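Local structure of L544 (4AMQ) at residues A[315-329]-A[341-355]. The protein is a mimivirus virion protein that probably acts as a metal-dependent nucleotidyl transferase, perhaps linked to transcription-coupled DNA repair. Numbering follows the deposited sequence.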
loop_
_atom_site.group_PDB
_atom_site.type_symbol
_atom_site.label_atom_id
_atom_site.label_comp_id
_atom_site.label_asym_id
_atom_site.label_seq_id
_atom_site.Cartn_x
_atom_site.Cartn_y
_atom_site.Cartn_z
ATOM N N ASN A 315 6.698 20.015 9.743
ATOM C CA ASN A 315 7.118 20.594 11.013
ATOM C C ASN A 315 7.391 19.517 12.059
ATOM O O ASN A 315 6.685 18.510 12.118
ATOM C CB ASN A 315 6.063 21.578 11.530
ATOM C CG ASN A 315 5.849 22.752 10.591
ATOM O OD1 ASN A 315 4.771 22.916 10.019
ATOM N ND2 ASN A 315 6.877 23.579 10.430
ATOM N N GLY A 316 8.422 19.730 12.874
ATOM C CA GLY A 316 8.757 18.807 13.944
ATOM C C GLY A 316 9.648 17.653 13.520
ATOM O O GLY A 316 9.784 16.666 14.242
ATOM N N ILE A 317 10.267 17.776 12.350
ATOM C CA ILE A 317 11.093 16.698 11.817
ATOM C C ILE A 317 12.547 16.835 12.254
ATOM O O ILE A 317 13.126 17.918 12.190
ATOM C CB ILE A 317 11.017 16.636 10.272
ATOM C CG1 ILE A 317 9.573 16.418 9.823
ATOM C CG2 ILE A 317 11.891 15.516 9.730
ATOM C CD1 ILE A 317 8.959 15.155 10.382
ATOM N N ASP A 318 13.129 15.730 12.706
ATOM C CA ASP A 318 14.545 15.699 13.041
ATOM C C ASP A 318 15.369 15.790 11.765
ATOM O O ASP A 318 15.658 14.777 11.129
ATOM C CB ASP A 318 14.886 14.415 13.798
ATOM C CG ASP A 318 16.348 14.335 14.179
ATOM O OD1 ASP A 318 17.036 15.374 14.113
ATOM O OD2 ASP A 318 16.809 13.237 14.551
ATOM N N MET A 319 15.745 17.010 11.393
ATOM C CA MET A 319 16.465 17.242 10.143
ATOM C C MET A 319 17.863 16.625 10.109
ATOM O O MET A 319 18.526 16.647 9.075
ATOM C CB MET A 319 16.526 18.738 9.822
ATOM C CG MET A 319 15.179 19.336 9.447
ATOM S SD MET A 319 14.467 18.543 7.989
ATOM C CE MET A 319 15.603 19.097 6.719
ATOM N N ASN A 320 18.308 16.074 11.234
ATOM C CA ASN A 320 19.564 15.328 11.264
ATOM C C ASN A 320 19.474 14.067 10.417
ATOM O O ASN A 320 20.463 13.634 9.826
ATOM C CB ASN A 320 19.959 14.958 12.695
ATOM C CG ASN A 320 20.330 16.165 13.529
ATOM O OD1 ASN A 320 20.656 17.227 12.996
ATOM N ND2 ASN A 320 20.288 16.007 14.847
ATOM N N ILE A 321 18.284 13.474 10.372
ATOM C CA ILE A 321 18.034 12.313 9.526
ATOM C C ILE A 321 18.303 12.674 8.069
ATOM O O ILE A 321 18.893 11.894 7.320
ATOM C CB ILE A 321 16.578 11.812 9.654
ATOM C CG1 ILE A 321 16.244 11.469 11.109
ATOM C CG2 ILE A 321 16.340 10.613 8.742
ATOM C CD1 ILE A 321 17.149 10.414 11.723
ATOM N N ILE A 322 17.865 13.868 7.679
ATOM C CA ILE A 322 18.063 14.369 6.324
ATOM C C ILE A 322 19.547 14.548 5.999
ATOM O O ILE A 322 20.008 14.160 4.919
ATOM C CB ILE A 322 17.317 15.704 6.106
ATOM C CG1 ILE A 322 15.825 15.540 6.421
ATOM C CG2 ILE A 322 17.547 16.228 4.690
ATOM C CD1 ILE A 322 15.145 14.435 5.633
ATOM N N ASP A 323 20.295 15.136 6.931
ATOM C CA ASP A 323 21.734 15.312 6.753
ATOM C C ASP A 323 22.442 13.964 6.595
ATOM O O ASP A 323 23.351 13.823 5.779
ATOM C CB ASP A 323 22.341 16.091 7.924
ATOM C CG ASP A 323 21.812 17.511 8.018
ATOM O OD1 ASP A 323 21.258 18.008 7.012
ATOM O OD2 ASP A 323 21.954 18.135 9.094
ATOM N N LYS A 324 22.023 12.974 7.382
ATOM C CA LYS A 324 22.566 11.622 7.270
ATOM C C LYS A 324 22.292 11.012 5.893
ATOM O O LYS A 324 23.104 10.250 5.369
ATOM C CB LYS A 324 21.993 10.716 8.362
ATOM C CG LYS A 324 22.513 11.011 9.758
ATOM C CD LYS A 324 22.374 9.798 10.683
ATOM C CE LYS A 324 20.927 9.415 10.936
ATOM N NZ LYS A 324 20.813 8.166 11.754
ATOM N N ILE A 325 21.147 11.350 5.309
ATOM C CA ILE A 325 20.793 10.843 3.987
ATOM C C ILE A 325 21.673 11.479 2.913
ATOM O O ILE A 325 22.070 10.812 1.958
ATOM C CB ILE A 325 19.289 11.056 3.685
ATOM C CG1 ILE A 325 18.457 9.973 4.374
ATOM C CG2 ILE A 325 19.017 11.029 2.199
ATOM C CD1 ILE A 325 16.975 10.287 4.449
ATOM N N GLN A 326 21.989 12.760 3.081
ATOM C CA GLN A 326 22.863 13.452 2.144
ATOM C C GLN A 326 24.280 12.881 2.188
ATOM O O GLN A 326 24.902 12.693 1.149
ATOM C CB GLN A 326 22.875 14.954 2.427
ATOM C CG GLN A 326 23.642 15.772 1.401
ATOM C CD GLN A 326 23.072 15.643 -0.003
ATOM O OE1 GLN A 326 21.892 15.912 -0.236
ATOM N NE2 GLN A 326 23.910 15.221 -0.944
ATOM N N GLU A 327 24.783 12.594 3.386
ATOM C CA GLU A 327 26.121 12.021 3.525
ATOM C C GLU A 327 26.223 10.622 2.925
ATOM O O GLU A 327 27.297 10.209 2.494
ATOM C CB GLU A 327 26.565 12.011 4.988
ATOM C CG GLU A 327 26.626 13.397 5.622
ATOM C CD GLU A 327 27.613 14.314 4.928
ATOM O OE1 GLU A 327 28.655 13.820 4.445
ATOM O OE2 GLU A 327 27.339 15.529 4.860
ATOM N N VAL A 328 25.112 9.889 2.902
ATOM C CA VAL A 328 25.085 8.614 2.194
ATOM C C VAL A 328 25.266 8.866 0.703
ATOM O O VAL A 328 26.111 8.245 0.053
ATOM C CB VAL A 328 23.763 7.851 2.412
ATOM C CG1 VAL A 328 23.598 6.756 1.360
ATOM C CG2 VAL A 328 23.703 7.262 3.817
ATOM N N SER A 329 24.467 9.787 0.173
ATOM C CA SER A 329 24.497 10.133 -1.246
ATOM C C SER A 329 25.874 10.614 -1.686
ATOM O O SER A 329 26.107 10.834 -2.872
ATOM C CB SER A 329 23.461 11.218 -1.551
ATOM O OG SER A 329 22.235 10.949 -0.892
ATOM N N TRP A 341 20.097 4.129 2.336
ATOM C CA TRP A 341 18.906 4.963 2.222
ATOM C C TRP A 341 17.685 4.273 2.820
ATOM O O TRP A 341 16.914 4.885 3.550
ATOM C CB TRP A 341 18.625 5.294 0.759
ATOM C CG TRP A 341 19.412 6.433 0.233
ATOM C CD1 TRP A 341 20.032 7.414 0.958
ATOM C CD2 TRP A 341 19.685 6.737 -1.147
ATOM N NE1 TRP A 341 20.660 8.302 0.118
ATOM C CE2 TRP A 341 20.458 7.898 -1.176
ATOM C CE3 TRP A 341 19.327 6.110 -2.349
ATOM C CZ2 TRP A 341 20.894 8.471 -2.373
ATOM C CZ3 TRP A 341 19.766 6.680 -3.530
ATOM C CH2 TRP A 341 20.537 7.846 -3.535
ATOM N N ASN A 342 17.504 3.001 2.488
ATOM C CA ASN A 342 16.350 2.257 2.972
ATOM C C ASN A 342 16.334 2.274 4.497
ATOM O O ASN A 342 15.303 2.520 5.118
ATOM C CB ASN A 342 16.376 0.821 2.442
ATOM C CG ASN A 342 15.056 0.092 2.649
ATOM O OD1 ASN A 342 13.980 0.658 2.459
ATOM N ND2 ASN A 342 15.137 -1.174 3.045
ATOM N N THR A 343 17.497 2.032 5.091
ATOM C CA THR A 343 17.657 2.065 6.539
ATOM C C THR A 343 17.293 3.429 7.126
ATOM O O THR A 343 16.568 3.515 8.117
ATOM C CB THR A 343 19.101 1.703 6.940
ATOM O OG1 THR A 343 19.343 0.323 6.641
ATOM C CG2 THR A 343 19.328 1.944 8.427
ATOM N N LEU A 344 17.792 4.493 6.507
ATOM C CA LEU A 344 17.518 5.843 6.987
ATOM C C LEU A 344 16.067 6.279 6.767
ATOM O O LEU A 344 15.527 7.061 7.547
ATOM C CB LEU A 344 18.489 6.845 6.359
ATOM C CG LEU A 344 19.928 6.684 6.855
ATOM C CD1 LEU A 344 20.914 7.395 5.943
ATOM C CD2 LEU A 344 20.060 7.177 8.294
ATOM N N LEU A 345 15.438 5.775 5.712
ATOM C CA LEU A 345 14.035 6.093 5.458
ATOM C C LEU A 345 13.144 5.494 6.540
ATOM O O LEU A 345 12.033 5.964 6.769
ATOM C CB LEU A 345 13.592 5.609 4.072
ATOM C CG LEU A 345 14.094 6.417 2.872
ATOM C CD1 LEU A 345 13.555 5.835 1.571
ATOM C CD2 LEU A 345 13.712 7.885 3.002
ATOM N N THR A 346 13.641 4.458 7.206
ATOM C CA THR A 346 12.898 3.833 8.295
ATOM C C THR A 346 12.836 4.752 9.515
ATOM O O THR A 346 11.785 4.891 10.143
ATOM C CB THR A 346 13.501 2.475 8.685
ATOM O OG1 THR A 346 13.315 1.549 7.606
ATOM C CG2 THR A 346 12.823 1.928 9.937
ATOM N N GLN A 347 13.961 5.377 9.847
ATOM C CA GLN A 347 13.990 6.361 10.921
ATOM C C GLN A 347 13.086 7.536 10.576
ATOM O O GLN A 347 12.317 8.007 11.413
ATOM C CB GLN A 347 15.414 6.864 11.160
ATOM C CG GLN A 347 16.379 5.796 11.637
ATOM C CD GLN A 347 17.823 6.265 11.605
ATOM O OE1 GLN A 347 18.145 7.359 12.072
ATOM N NE2 GLN A 347 18.699 5.440 11.043
ATOM N N LEU A 348 13.192 8.007 9.337
ATOM C CA LEU A 348 12.386 9.124 8.865
ATOM C C LEU A 348 10.904 8.787 8.953
ATOM O O LEU A 348 10.091 9.617 9.349
ATOM C CB LEU A 348 12.760 9.482 7.426
ATOM C CG LEU A 348 12.089 10.726 6.843
ATOM C CD1 LEU A 348 12.366 11.943 7.716
ATOM C CD2 LEU A 348 12.553 10.970 5.412
ATOM N N TYR A 349 10.562 7.558 8.582
ATOM C CA TYR A 349 9.187 7.092 8.630
ATOM C C TYR A 349 8.655 7.219 10.056
ATOM O O TYR A 349 7.575 7.760 10.286
ATOM C CB TYR A 349 9.123 5.636 8.167
ATOM C CG TYR A 349 7.730 5.114 7.905
ATOM C CD1 TYR A 349 7.140 5.248 6.653
ATOM C CD2 TYR A 349 7.011 4.466 8.901
ATOM C CE1 TYR A 349 5.873 4.763 6.404
ATOM C CE2 TYR A 349 5.740 3.977 8.661
ATOM C CZ TYR A 349 5.177 4.128 7.410
ATOM O OH TYR A 349 3.912 3.646 7.164
ATOM N N THR A 350 9.435 6.721 11.009
ATOM C CA THR A 350 9.092 6.801 12.422
ATOM C C THR A 350 8.936 8.248 12.866
ATOM O O THR A 350 7.989 8.602 13.570
ATOM C CB THR A 350 10.178 6.140 13.286
ATOM O OG1 THR A 350 10.322 4.767 12.904
ATOM C CG2 THR A 350 9.812 6.222 14.764
ATOM N N ASN A 351 9.878 9.083 12.447
ATOM C CA ASN A 351 9.869 10.485 12.827
ATOM C C ASN A 351 8.627 11.207 12.312
ATOM O O ASN A 351 8.011 11.989 13.035
ATOM C CB ASN A 351 11.142 11.177 12.339
ATOM C CG ASN A 351 11.378 12.507 13.021
ATOM O OD1 ASN A 351 11.498 13.540 12.366
ATOM N ND2 ASN A 351 11.435 12.491 14.347
ATOM N N ILE A 352 8.259 10.936 11.064
ATOM C CA ILE A 352 7.092 11.577 10.467
ATOM C C ILE A 352 5.817 11.164 11.194
ATOM O O ILE A 352 4.953 11.990 11.464
ATOM C CB ILE A 352 6.962 11.255 8.968
ATOM C CG1 ILE A 352 8.140 11.857 8.197
ATOM C CG2 ILE A 352 5.646 11.794 8.418
ATOM C CD1 ILE A 352 8.185 11.469 6.747
ATOM N N ASN A 353 5.710 9.880 11.511
ATOM C CA ASN A 353 4.586 9.385 12.287
ATOM C C ASN A 353 4.481 10.085 13.629
ATOM O O ASN A 353 3.415 10.572 14.007
ATOM C CB ASN A 353 4.704 7.879 12.502
ATOM C CG ASN A 353 4.099 7.088 11.368
ATOM O OD1 ASN A 353 2.878 6.964 11.273
ATOM N ND2 ASN A 353 4.946 6.550 10.499
ATOM N N LYS A 354 5.593 10.121 14.352
ATOM C CA LYS A 354 5.630 10.765 15.654
ATOM C C LYS A 354 5.127 12.199 15.547
ATOM O O LYS A 354 4.282 12.629 16.332
ATOM C CB LYS A 354 7.054 10.748 16.215
ATOM C CG LYS A 354 7.191 11.387 17.587
ATOM C CD LYS A 354 8.623 11.302 18.086
ATOM C CE LYS A 354 9.099 9.860 18.118
ATOM N NZ LYS A 354 8.184 8.998 18.918
ATOM N N SER A 355 5.641 12.930 14.562
ATOM C CA SER A 355 5.295 14.336 14.396
ATOM C C SER A 355 3.815 14.559 14.077
ATOM O O SER A 355 3.157 15.377 14.716
ATOM C CB SER A 355 6.169 14.982 13.319
ATOM O OG SER A 355 5.868 16.361 13.180
#
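Helices 319-329 and 341-355 run antiparallel, their axes 9.8 Å apart with 166° between their directions, and the loop 315-318 carries the first segment on along the second helix as far as Ser355. Leu344 sits between Ile325, Val328 and Lys324, one turn on from Trp341: its CB packs on Ile325 CG1, CD1 meets Val328 CG2 at 3.5 Å, and CD2 lies against Lys324 CE. Further along, Ile321 CG2 reaches Leu348 CB, while Ile317 crosses Leu348 at about a right angle and sends CD1 to Ile352.

Polar groups tie this apolar row at several points. With CG anti to the backbone N (chi1 -164°), Asn351 turns its amide to the loop, and OD1 accepts from Asp318 N at 2.8 Å, the donor tilted 27° from the carbonyl plane. Asp318 is itself the N-cap of helix 319-329, where OD1 accepts from Asn320 N. Ser355 OG donates to Asn315 O in the carbonyl plane, a short bond at 2.5 Å whose exact length is doubtful. On the outer flank Lys324, bent at chi3, brings NZ to a lone pair of Gln347 OE1, 2.8 Å away. The Trp341 ring presents its edge to Ile325 O, with a weak NE1 bond of 3.4 Å; that oxygen also accepts from Ser329 N and OG, which approach from opposite faces of its plane.

The pair belongs to the helical domain, where Trp341 also touches Tyr286 and Ile304. Apolar packing, with the Lys324-Gln347 bond at its rim, joins the helices; Asn351 holds the N-cap residue by its backbone N, leaving the Asp318 carboxylate to cap the helix.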